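Local coordinates for CLIP-associating protein 2 (Mus musculus, PDB 3WOZ) that probably binds tubulin through its TOG domains and thereby helps to regulate microtubule dynamics, at residues A[31-36]-A[74-79]; A[171-176]-A[205-210]. All blocks are in the same frame, centred on the assembly; numbering follows the deposited sequence.

Contact 1 of 2, residues A[31-36]-A[74-79]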
ATOM      1  N   ASN A  31      -4.053  19.422  14.249  1.00 46.81           N
ATOM      2  CA  ASN A  31      -3.725  20.045  15.525  1.00 47.20           C
ATOM      3  C   ASN A  31      -3.780  19.043  16.685  1.00 47.18           C
ATOM      4  O   ASN A  31      -2.862  18.999  17.508  1.00 46.92           O
ATOM      5  CB  ASN A  31      -4.650  21.234  15.788  1.00 47.36           C
ATOM      6  CG  ASN A  31      -3.967  22.343  16.566  1.00 48.49           C
ATOM      7  OD1 ASN A  31      -4.397  22.696  17.660  1.00 50.49           O
ATOM      8  ND2 ASN A  31      -2.896  22.893  16.003  1.00 49.20           N
ATOM      9  N   LEU A  32      -4.848  18.239  16.722  1.00 47.14           N
ATOM     10  CA  LEU A  32      -5.011  17.176  17.724  1.00 47.41           C
ATOM     11  C   LEU A  32      -3.826  16.217  17.721  1.00 47.42           C
ATOM     12  O   LEU A  32      -3.352  15.804  18.782  1.00 47.53           O
ATOM     13  CB  LEU A  32      -6.295  16.365  17.482  1.00 47.48           C
ATOM     14  CG  LEU A  32      -7.708  16.940  17.611  1.00 48.06           C
ATOM     15  CD1 LEU A  32      -8.722  15.833  17.356  1.00 48.79           C
ATOM     16  CD2 LEU A  32      -7.965  17.580  18.968  1.00 49.18           C
ATOM     17  N   LEU A  33      -3.360  15.863  16.526  1.00 47.39           N
ATOM     18  CA  LEU A  33      -2.230  14.950  16.369  1.00 47.53           C
ATOM     19  C   LEU A  33      -0.906  15.598  16.785  1.00 47.78           C
ATOM     20  O   LEU A  33      -0.097  14.974  17.472  1.00 47.54           O
ATOM     21  CB  LEU A  33      -2.157  14.423  14.932  1.00 47.42           C
ATOM     22  CG  LEU A  33      -3.341  13.577  14.450  1.00 47.34           C
ATOM     23  CD1 LEU A  33      -3.323  13.450  12.938  1.00 46.28           C
ATOM     24  CD2 LEU A  33      -3.360  12.197  15.114  1.00 47.73           C
ATOM     25  N   LYS A  34      -0.697  16.848  16.375  1.00 48.23           N
ATOM     26  CA  LYS A  34       0.499  17.603  16.764  1.00 48.95           C
ATOM     27  C   LYS A  34       0.556  17.819  18.283  1.00 49.24           C
ATOM     28  O   LYS A  34       1.623  17.740  18.884  1.00 49.37           O
ATOM     29  CB  LYS A  34       0.567  18.949  16.034  1.00 48.90           C
ATOM     30  CG  LYS A  34       0.706  18.852  14.517  1.00 49.74           C
ATOM     31  CD  LYS A  34       2.155  18.753  14.062  1.00 50.69           C
ATOM     32  CE  LYS A  34       2.249  18.421  12.572  1.00 51.82           C
ATOM     33  NZ  LYS A  34       1.309  19.242  11.739  1.00 51.89           N
ATOM     34  N   ASN A  35      -0.599  18.069  18.895  1.00 49.78           N
ATOM     35  CA  ASN A  35      -0.685  18.265  20.342  1.00 50.45           C
ATOM     36  C   ASN A  35      -0.810  16.949  21.111  1.00 51.04           C
ATOM     37  O   ASN A  35      -1.075  16.952  22.315  1.00 51.19           O
ATOM     38  CB  ASN A  35      -1.859  19.187  20.689  1.00 50.13           C
ATOM     39  CG  ASN A  35      -1.678  20.600  20.157  1.00 50.37           C
ATOM     40  OD1 ASN A  35      -0.563  21.031  19.859  1.00 50.48           O
ATOM     41  ND2 ASN A  35      -2.781  21.330  20.042  1.00 49.59           N
ATOM     42  N   GLN A  36      -0.623  15.833  20.405  1.00 51.89           N
ATOM     43  CA  GLN A  36      -0.780  14.483  20.967  1.00 52.60           C
ATOM     44  C   GLN A  36      -2.021  14.364  21.865  1.00 53.08           C
ATOM     45  O   GLN A  36      -1.959  13.822  22.968  1.00 53.21           O
ATOM     46  CB  GLN A  36       0.485  14.045  21.716  1.00 52.63           C
ATOM     47  CG  GLN A  36       1.733  13.872  20.838  1.00 53.32           C
ATOM     48  CD  GLN A  36       1.890  12.471  20.232  1.00 54.75           C
ATOM     49  OE1 GLN A  36       2.866  12.203  19.530  1.00 55.76           O
ATOM     50  NE2 GLN A  36       0.939  11.577  20.507  1.00 54.58           N
ATOM     51  N   ILE A  74      -0.576   8.073  10.885  1.00 41.76           N
ATOM     52  CA  ILE A  74       0.166   6.822  10.885  1.00 41.91           C
ATOM     53  C   ILE A  74       1.280   6.838  11.942  1.00 42.46           C
ATOM     54  O   ILE A  74       1.419   5.889  12.711  1.00 42.29           O
ATOM     55  CB  ILE A  74       0.748   6.488   9.488  1.00 41.68           C
ATOM     56  CG1 ILE A  74      -0.380   6.249   8.475  1.00 41.50           C
ATOM     57  CG2 ILE A  74       1.656   5.268   9.561  1.00 41.28           C
ATOM     58  CD1 ILE A  74       0.039   6.433   7.025  1.00 39.83           C
ATOM     59  N   GLN A  75       2.058   7.918  11.982  1.00 42.91           N
ATOM     60  CA  GLN A  75       3.178   8.018  12.925  1.00 43.88           C
ATOM     61  C   GLN A  75       2.748   7.959  14.395  1.00 44.27           C
ATOM     62  O   GLN A  75       3.435   7.366  15.215  1.00 44.72           O
ATOM     63  CB  GLN A  75       4.023   9.263  12.643  1.00 43.67           C
ATOM     64  CG  GLN A  75       4.931   9.097  11.433  1.00 44.20           C
ATOM     65  CD  GLN A  75       5.538  10.400  10.950  1.00 44.68           C
ATOM     66  OE1 GLN A  75       5.125  11.487  11.361  1.00 46.05           O
ATOM     67  NE2 GLN A  75       6.522  10.297  10.068  1.00 43.45           N
ATOM     68  N   VAL A  76       1.598   8.548  14.709  1.00 44.72           N
ATOM     69  CA  VAL A  76       1.098   8.579  16.083  1.00 45.06           C
ATOM     70  C   VAL A  76       0.420   7.265  16.498  1.00 45.32           C
ATOM     71  O   VAL A  76       0.608   6.801  17.620  1.00 45.43           O
ATOM     72  CB  VAL A  76       0.170   9.811  16.311  1.00 45.15           C
ATOM     73  CG1 VAL A  76      -0.674   9.672  17.586  1.00 45.26           C
ATOM     74  CG2 VAL A  76       0.998  11.094  16.346  1.00 44.82           C
ATOM     75  N   HIS A  77      -0.330   6.652  15.583  1.00 45.61           N
ATOM     76  CA  HIS A  77      -1.197   5.523  15.924  1.00 45.89           C
ATOM     77  C   HIS A  77      -0.827   4.171  15.308  1.00 46.11           C
ATOM     78  O   HIS A  77      -1.601   3.217  15.427  1.00 46.22           O
ATOM     79  CB  HIS A  77      -2.658   5.854  15.584  1.00 45.98           C
ATOM     80  CG  HIS A  77      -3.242   6.947  16.422  1.00 46.50           C
ATOM     81  ND1 HIS A  77      -3.531   8.198  15.917  1.00 46.53           N
ATOM     82  CD2 HIS A  77      -3.586   6.980  17.730  1.00 46.82           C
ATOM     83  CE1 HIS A  77      -4.031   8.953  16.878  1.00 46.61           C
ATOM     84  NE2 HIS A  77      -4.071   8.241  17.989  1.00 48.25           N
ATOM     85  N   LYS A  78       0.344   4.076  14.677  1.00 46.16           N
ATOM     86  CA  LYS A  78       0.770   2.834  14.007  1.00 46.52           C
ATOM     87  C   LYS A  78       0.576   1.539  14.822  1.00 46.72           C
ATOM     88  O   LYS A  78       0.214   0.504  14.258  1.00 46.49           O
ATOM     89  CB  LYS A  78       2.216   2.940  13.497  1.00 46.42           C
ATOM     90  CG  LYS A  78       3.254   3.370  14.541  1.00 47.05           C
ATOM     91  CD  LYS A  78       4.631   3.505  13.901  1.00 47.99           C
ATOM     92  CE  LYS A  78       5.675   4.031  14.882  1.00 49.04           C
ATOM     93  NZ  LYS A  78       6.182   2.963  15.786  1.00 50.61           N
ATOM     94  N   ASP A  79       0.811   1.604  16.134  1.00 47.20           N
ATOM     95  CA  ASP A  79       0.665   0.439  17.020  1.00 47.63           C
ATOM     96  C   ASP A  79      -0.762  -0.097  17.049  1.00 47.68           C
ATOM     97  O   ASP A  79      -0.978  -1.291  17.254  1.00 47.92           O
ATOM     98  CB  ASP A  79       1.104   0.776  18.448  1.00 47.63           C
ATOM     99  CG  ASP A  79       2.592   1.080  18.560  1.00 48.54           C
ATOM    100  OD1 ASP A  79       3.381   0.656  17.685  1.00 48.84           O
ATOM    101  OD2 ASP A  79       2.977   1.744  19.544  1.00 49.92           O
TER
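A Schellman motif closes helix 19-34 where Leu33 and Gln36 meet Val76 and His77, at the C-terminal end of helix 60-77. Its evidence is the backbone: Gln36 N bonds to Leu33 O at 3.1 Å, Arg37 N returns to Leu32 O, and Gln36 takes the positive phi (43°) of the C-prime position. The turn brings the Gln36 side chain alongside Val76, the two running past each other in opposite directions. Bent at chi2 (-88°), the glutamine lays its amide against the two methyls of the valine, with NE2 3.8 Å from Val76 CG1 and OE1 3.9 Å from Val76 CG2. These are van der Waals contacts between a polar group and an apolar one.

Deeper in, the buried Leu33 reaches the imidazole with one branch: its CD2 lies 3.8 Å from His77 CE1, arriving at the ring edge near the ring plane. One face of the same ring is covered by its own neighbour in sequence, Val76 CG1, 3.5 Å above the plane and over the centre. Phe73 also meets the imidazole, the two planes inclined at about 50°, and Leu39 touches His77 from the loop after helix 19-34. Leu33 also touches Thr69 and Asp72, farther back along helix 60-77. Two helices of an all-helical array, separated in sequence by helix 41-54 and meeting near their C-terminal ends, fit the HEAT-repeat architecture of TOG domains.

Contact 2 of 2, residues A[171-176]-A[205-210]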
ATOM      1  N   LEU A 171       0.607 -18.140  -5.842  1.00 60.88           N
ATOM      2  CA  LEU A 171      -0.398 -17.562  -6.737  1.00 61.09           C
ATOM      3  C   LEU A 171      -0.023 -16.138  -7.169  1.00 61.07           C
ATOM      4  O   LEU A 171      -0.334 -15.722  -8.285  1.00 61.17           O
ATOM      5  CB  LEU A 171      -1.773 -17.570  -6.050  1.00 61.08           C
ATOM      6  CG  LEU A 171      -3.053 -17.117  -6.767  1.00 61.64           C
ATOM      7  CD1 LEU A 171      -3.478 -18.088  -7.861  1.00 62.23           C
ATOM      8  CD2 LEU A 171      -4.180 -16.937  -5.757  1.00 61.98           C
ATOM      9  N   ALA A 172       0.649 -15.407  -6.281  1.00 61.04           N
ATOM     10  CA  ALA A 172       1.060 -14.027  -6.553  1.00 60.87           C
ATOM     11  C   ALA A 172       2.284 -13.960  -7.457  1.00 60.85           C
ATOM     12  O   ALA A 172       2.308 -13.182  -8.414  1.00 60.68           O
ATOM     13  CB  ALA A 172       1.312 -13.283  -5.259  1.00 60.89           C
ATOM     14  N   VAL A 173       3.290 -14.778  -7.151  1.00 60.81           N
ATOM     15  CA  VAL A 173       4.519 -14.830  -7.947  1.00 60.98           C
ATOM     16  C   VAL A 173       4.236 -15.257  -9.395  1.00 61.22           C
ATOM     17  O   VAL A 173       4.880 -14.760 -10.320  1.00 61.24           O
ATOM     18  CB  VAL A 173       5.605 -15.720  -7.284  1.00 60.89           C
ATOM     19  CG1 VAL A 173       6.784 -15.948  -8.220  1.00 60.55           C
ATOM     20  CG2 VAL A 173       6.094 -15.084  -5.991  1.00 61.07           C
ATOM     21  N   SER A 174       3.267 -16.158  -9.575  1.00 61.37           N
ATOM     22  CA  SER A 174       2.807 -16.585 -10.903  1.00 61.65           C
ATOM     23  C   SER A 174       2.358 -15.402 -11.757  1.00 61.63           C
ATOM     24  O   SER A 174       2.769 -15.269 -12.907  1.00 61.64           O
ATOM     25  CB  SER A 174       1.651 -17.583 -10.785  1.00 61.56           C
ATOM     26  OG  SER A 174       2.038 -18.737 -10.072  1.00 62.15           O
ATOM     27  N   ARG A 175       1.507 -14.558 -11.179  1.00 61.86           N
ATOM     28  CA  ARG A 175       1.012 -13.357 -11.852  1.00 62.21           C
ATOM     29  C   ARG A 175       2.147 -12.417 -12.242  1.00 62.06           C
ATOM     30  O   ARG A 175       2.144 -11.865 -13.345  1.00 62.31           O
ATOM     31  CB  ARG A 175      -0.003 -12.624 -10.976  1.00 62.34           C
ATOM     32  CG  ARG A 175      -1.314 -13.373 -10.806  1.00 63.49           C
ATOM     33  CD  ARG A 175      -2.400 -12.487 -10.209  1.00 65.46           C
ATOM     34  NE  ARG A 175      -2.743 -11.358 -11.076  1.00 66.22           N
ATOM     35  CZ  ARG A 175      -3.899 -10.699 -11.032  1.00 66.78           C
ATOM     36  NH1 ARG A 175      -4.117  -9.683 -11.858  1.00 67.11           N
ATOM     37  NH2 ARG A 175      -4.842 -11.055 -10.168  1.00 67.37           N
ATOM     38  N   VAL A 176       3.119 -12.266 -11.341  1.00 61.76           N
ATOM     39  CA  VAL A 176       4.272 -11.395 -11.558  1.00 61.51           C
ATOM     40  C   VAL A 176       5.125 -11.879 -12.736  1.00 61.65           C
ATOM     41  O   VAL A 176       5.557 -11.067 -13.561  1.00 61.50           O
ATOM     42  CB  VAL A 176       5.129 -11.228 -10.263  1.00 61.35           C
ATOM     43  CG1 VAL A 176       6.339 -10.343 -10.510  1.00 60.91           C
ATOM     44  CG2 VAL A 176       4.291 -10.641  -9.135  1.00 61.19           C
ATOM     45  N   PRO A 205      16.588 -20.248  -1.230  1.00 65.60           N
ATOM     46  CA  PRO A 205      16.031 -21.602  -1.112  1.00 65.97           C
ATOM     47  C   PRO A 205      14.503 -21.649  -1.163  1.00 66.35           C
ATOM     48  O   PRO A 205      13.943 -22.472  -1.890  1.00 66.37           O
ATOM     49  CB  PRO A 205      16.544 -22.074   0.253  1.00 65.95           C
ATOM     50  CG  PRO A 205      17.803 -21.323   0.449  1.00 65.84           C
ATOM     51  CD  PRO A 205      17.519 -19.960  -0.121  1.00 65.69           C
ATOM     52  N   GLU A 206      13.840 -20.761  -0.425  1.00 66.80           N
ATOM     53  CA  GLU A 206      12.377 -20.719  -0.400  1.00 67.24           C
ATOM     54  C   GLU A 206      11.786 -20.287  -1.744  1.00 67.70           C
ATOM     55  O   GLU A 206      10.671 -20.683  -2.089  1.00 67.72           O
ATOM     56  CB  GLU A 206      11.879 -19.810   0.730  1.00 67.03           C
ATOM     57  CG  GLU A 206      10.404 -19.976   1.089  1.00 66.80           C
ATOM     58  CD  GLU A 206      10.111 -21.191   1.971  1.00 66.32           C
ATOM     59  OE1 GLU A 206       8.919 -21.436   2.250  1.00 65.18           O
ATOM     60  OE2 GLU A 206      11.055 -21.895   2.391  1.00 66.30           O
ATOM     61  N   PHE A 207      12.535 -19.481  -2.496  1.00 68.33           N
ATOM     62  CA  PHE A 207      12.111 -19.068  -3.834  1.00 68.96           C
ATOM     63  C   PHE A 207      12.335 -20.175  -4.862  1.00 69.46           C
ATOM     64  O   PHE A 207      11.570 -20.297  -5.820  1.00 69.40           O
ATOM     65  CB  PHE A 207      12.826 -17.790  -4.283  1.00 68.84           C
ATOM     66  CG  PHE A 207      12.195 -17.140  -5.485  1.00 68.79           C
ATOM     67  CD1 PHE A 207      12.633 -17.445  -6.770  1.00 68.62           C
ATOM     68  CD2 PHE A 207      11.154 -16.232  -5.332  1.00 68.64           C
ATOM     69  CE1 PHE A 207      12.047 -16.852  -7.880  1.00 68.46           C
ATOM     70  CE2 PHE A 207      10.561 -15.635  -6.439  1.00 68.56           C
ATOM     71  CZ  PHE A 207      11.009 -15.946  -7.715  1.00 68.58           C
ATOM     72  N   THR A 208      13.390 -20.964  -4.666  1.00 70.20           N
ATOM     73  CA  THR A 208      13.673 -22.115  -5.524  1.00 71.02           C
ATOM     74  C   THR A 208      12.562 -23.160  -5.378  1.00 71.51           C
ATOM     75  O   THR A 208      12.124 -23.755  -6.366  1.00 71.62           O
ATOM     76  CB  THR A 208      15.053 -22.736  -5.205  1.00 71.04           C
ATOM     77  OG1 THR A 208      16.028 -21.694  -5.069  1.00 71.21           O
ATOM     78  CG2 THR A 208      15.498 -23.689  -6.316  1.00 71.18           C
HETATM   79  N   MSE A 209      12.104 -23.350  -4.141  1.00 72.17           N
HETATM   80  CA  MSE A 209      11.004 -24.253  -3.817  1.00 72.95           C
HETATM   81  C   MSE A 209       9.705 -23.769  -4.469  1.00 72.80           C
HETATM   82  O   MSE A 209       8.929 -24.568  -5.000  1.00 72.83           O
HETATM   83  CB  MSE A 209      10.837 -24.330  -2.298  1.00 73.38           C
HETATM   84  CG  MSE A 209      10.647 -25.733  -1.740  1.00 75.91           C
HETATM   85 SE   MSE A 209      10.770 -25.754   0.215  1.00 82.46          SE
HETATM   86  CE  MSE A 209       9.004 -25.041   0.635  1.00 80.42           C
ATOM     87  N   LEU A 210       9.490 -22.452  -4.418  1.00 72.68           N
ATOM     88  CA  LEU A 210       8.352 -21.780  -5.054  1.00 72.48           C
ATOM     89  C   LEU A 210       8.304 -22.078  -6.558  1.00 72.41           C
ATOM     90  O   LEU A 210       7.280 -22.528  -7.071  1.00 72.27           O
ATOM     91  CB  LEU A 210       8.449 -20.263  -4.807  1.00 72.50           C
ATOM     92  CG  LEU A 210       7.345 -19.213  -5.044  1.00 72.32           C
ATOM     93  CD1 LEU A 210       6.701 -19.290  -6.431  1.00 72.22           C
ATOM     94  CD2 LEU A 210       6.276 -19.233  -3.961  1.00 72.56           C
TER
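Val173, on helix 167-179, directs its side chain at helix 204-212 and meets two residues one turn apart there, Phe207 and Leu210. A single methyl serves both: Val173 CG1 is 3.8 Å from Leu210 CD1 and 4.2 Å from Phe207 CE2. The valine has CG1 trans to its backbone N (chi1 171°), which carries this branch outward to the facing helix. Leu210 also swings CG away from its own N (chi1 -167°), and its CD1 comes up against the root of the valine as well, 3.8 Å from Val173 CB.

The ring of Phe207 starts from a CB that points along the flank of the interface, and its far end turns in to the valine; the CE2-CZ side comes nearest, with the methyl approaching obliquely. All three residues are buried. Here the short helix 204-212 packs against helices 167-179 and 186-202 in the all-helical, HEAT-repeat TOG domain: Val173 also touches Leu196 and Phe207 touches Leu199, both on helix 186-202, so the three helices share one apolar seam. Alongside, Glu206 OE1 accepts a hydrogen bond from Asn165 N, while Leu210 packs on Asn165 and Phe207 on Phe163 in the loop ahead of helix 167-179.

Contacts 1 and 2 lie on opposite sides of the chain's centre, each with its own centre about 20 Å from it. Their centres are 38 Å apart and their nearest atoms about 23 Å, so they do not touch. Both segments of contact 1 precede both segments of contact 2 in the sequence, as expected of an elongated helical array built in order from one end to the other. Contact 1 is partly buried and joins helix ends, whereas contact 2 is wholly buried and joins a helix to the short helix 204-212 near the C-terminus. The assembly is a single chain without tubulin, so the coordinates alone give no distance from either contact to a tubulin interface.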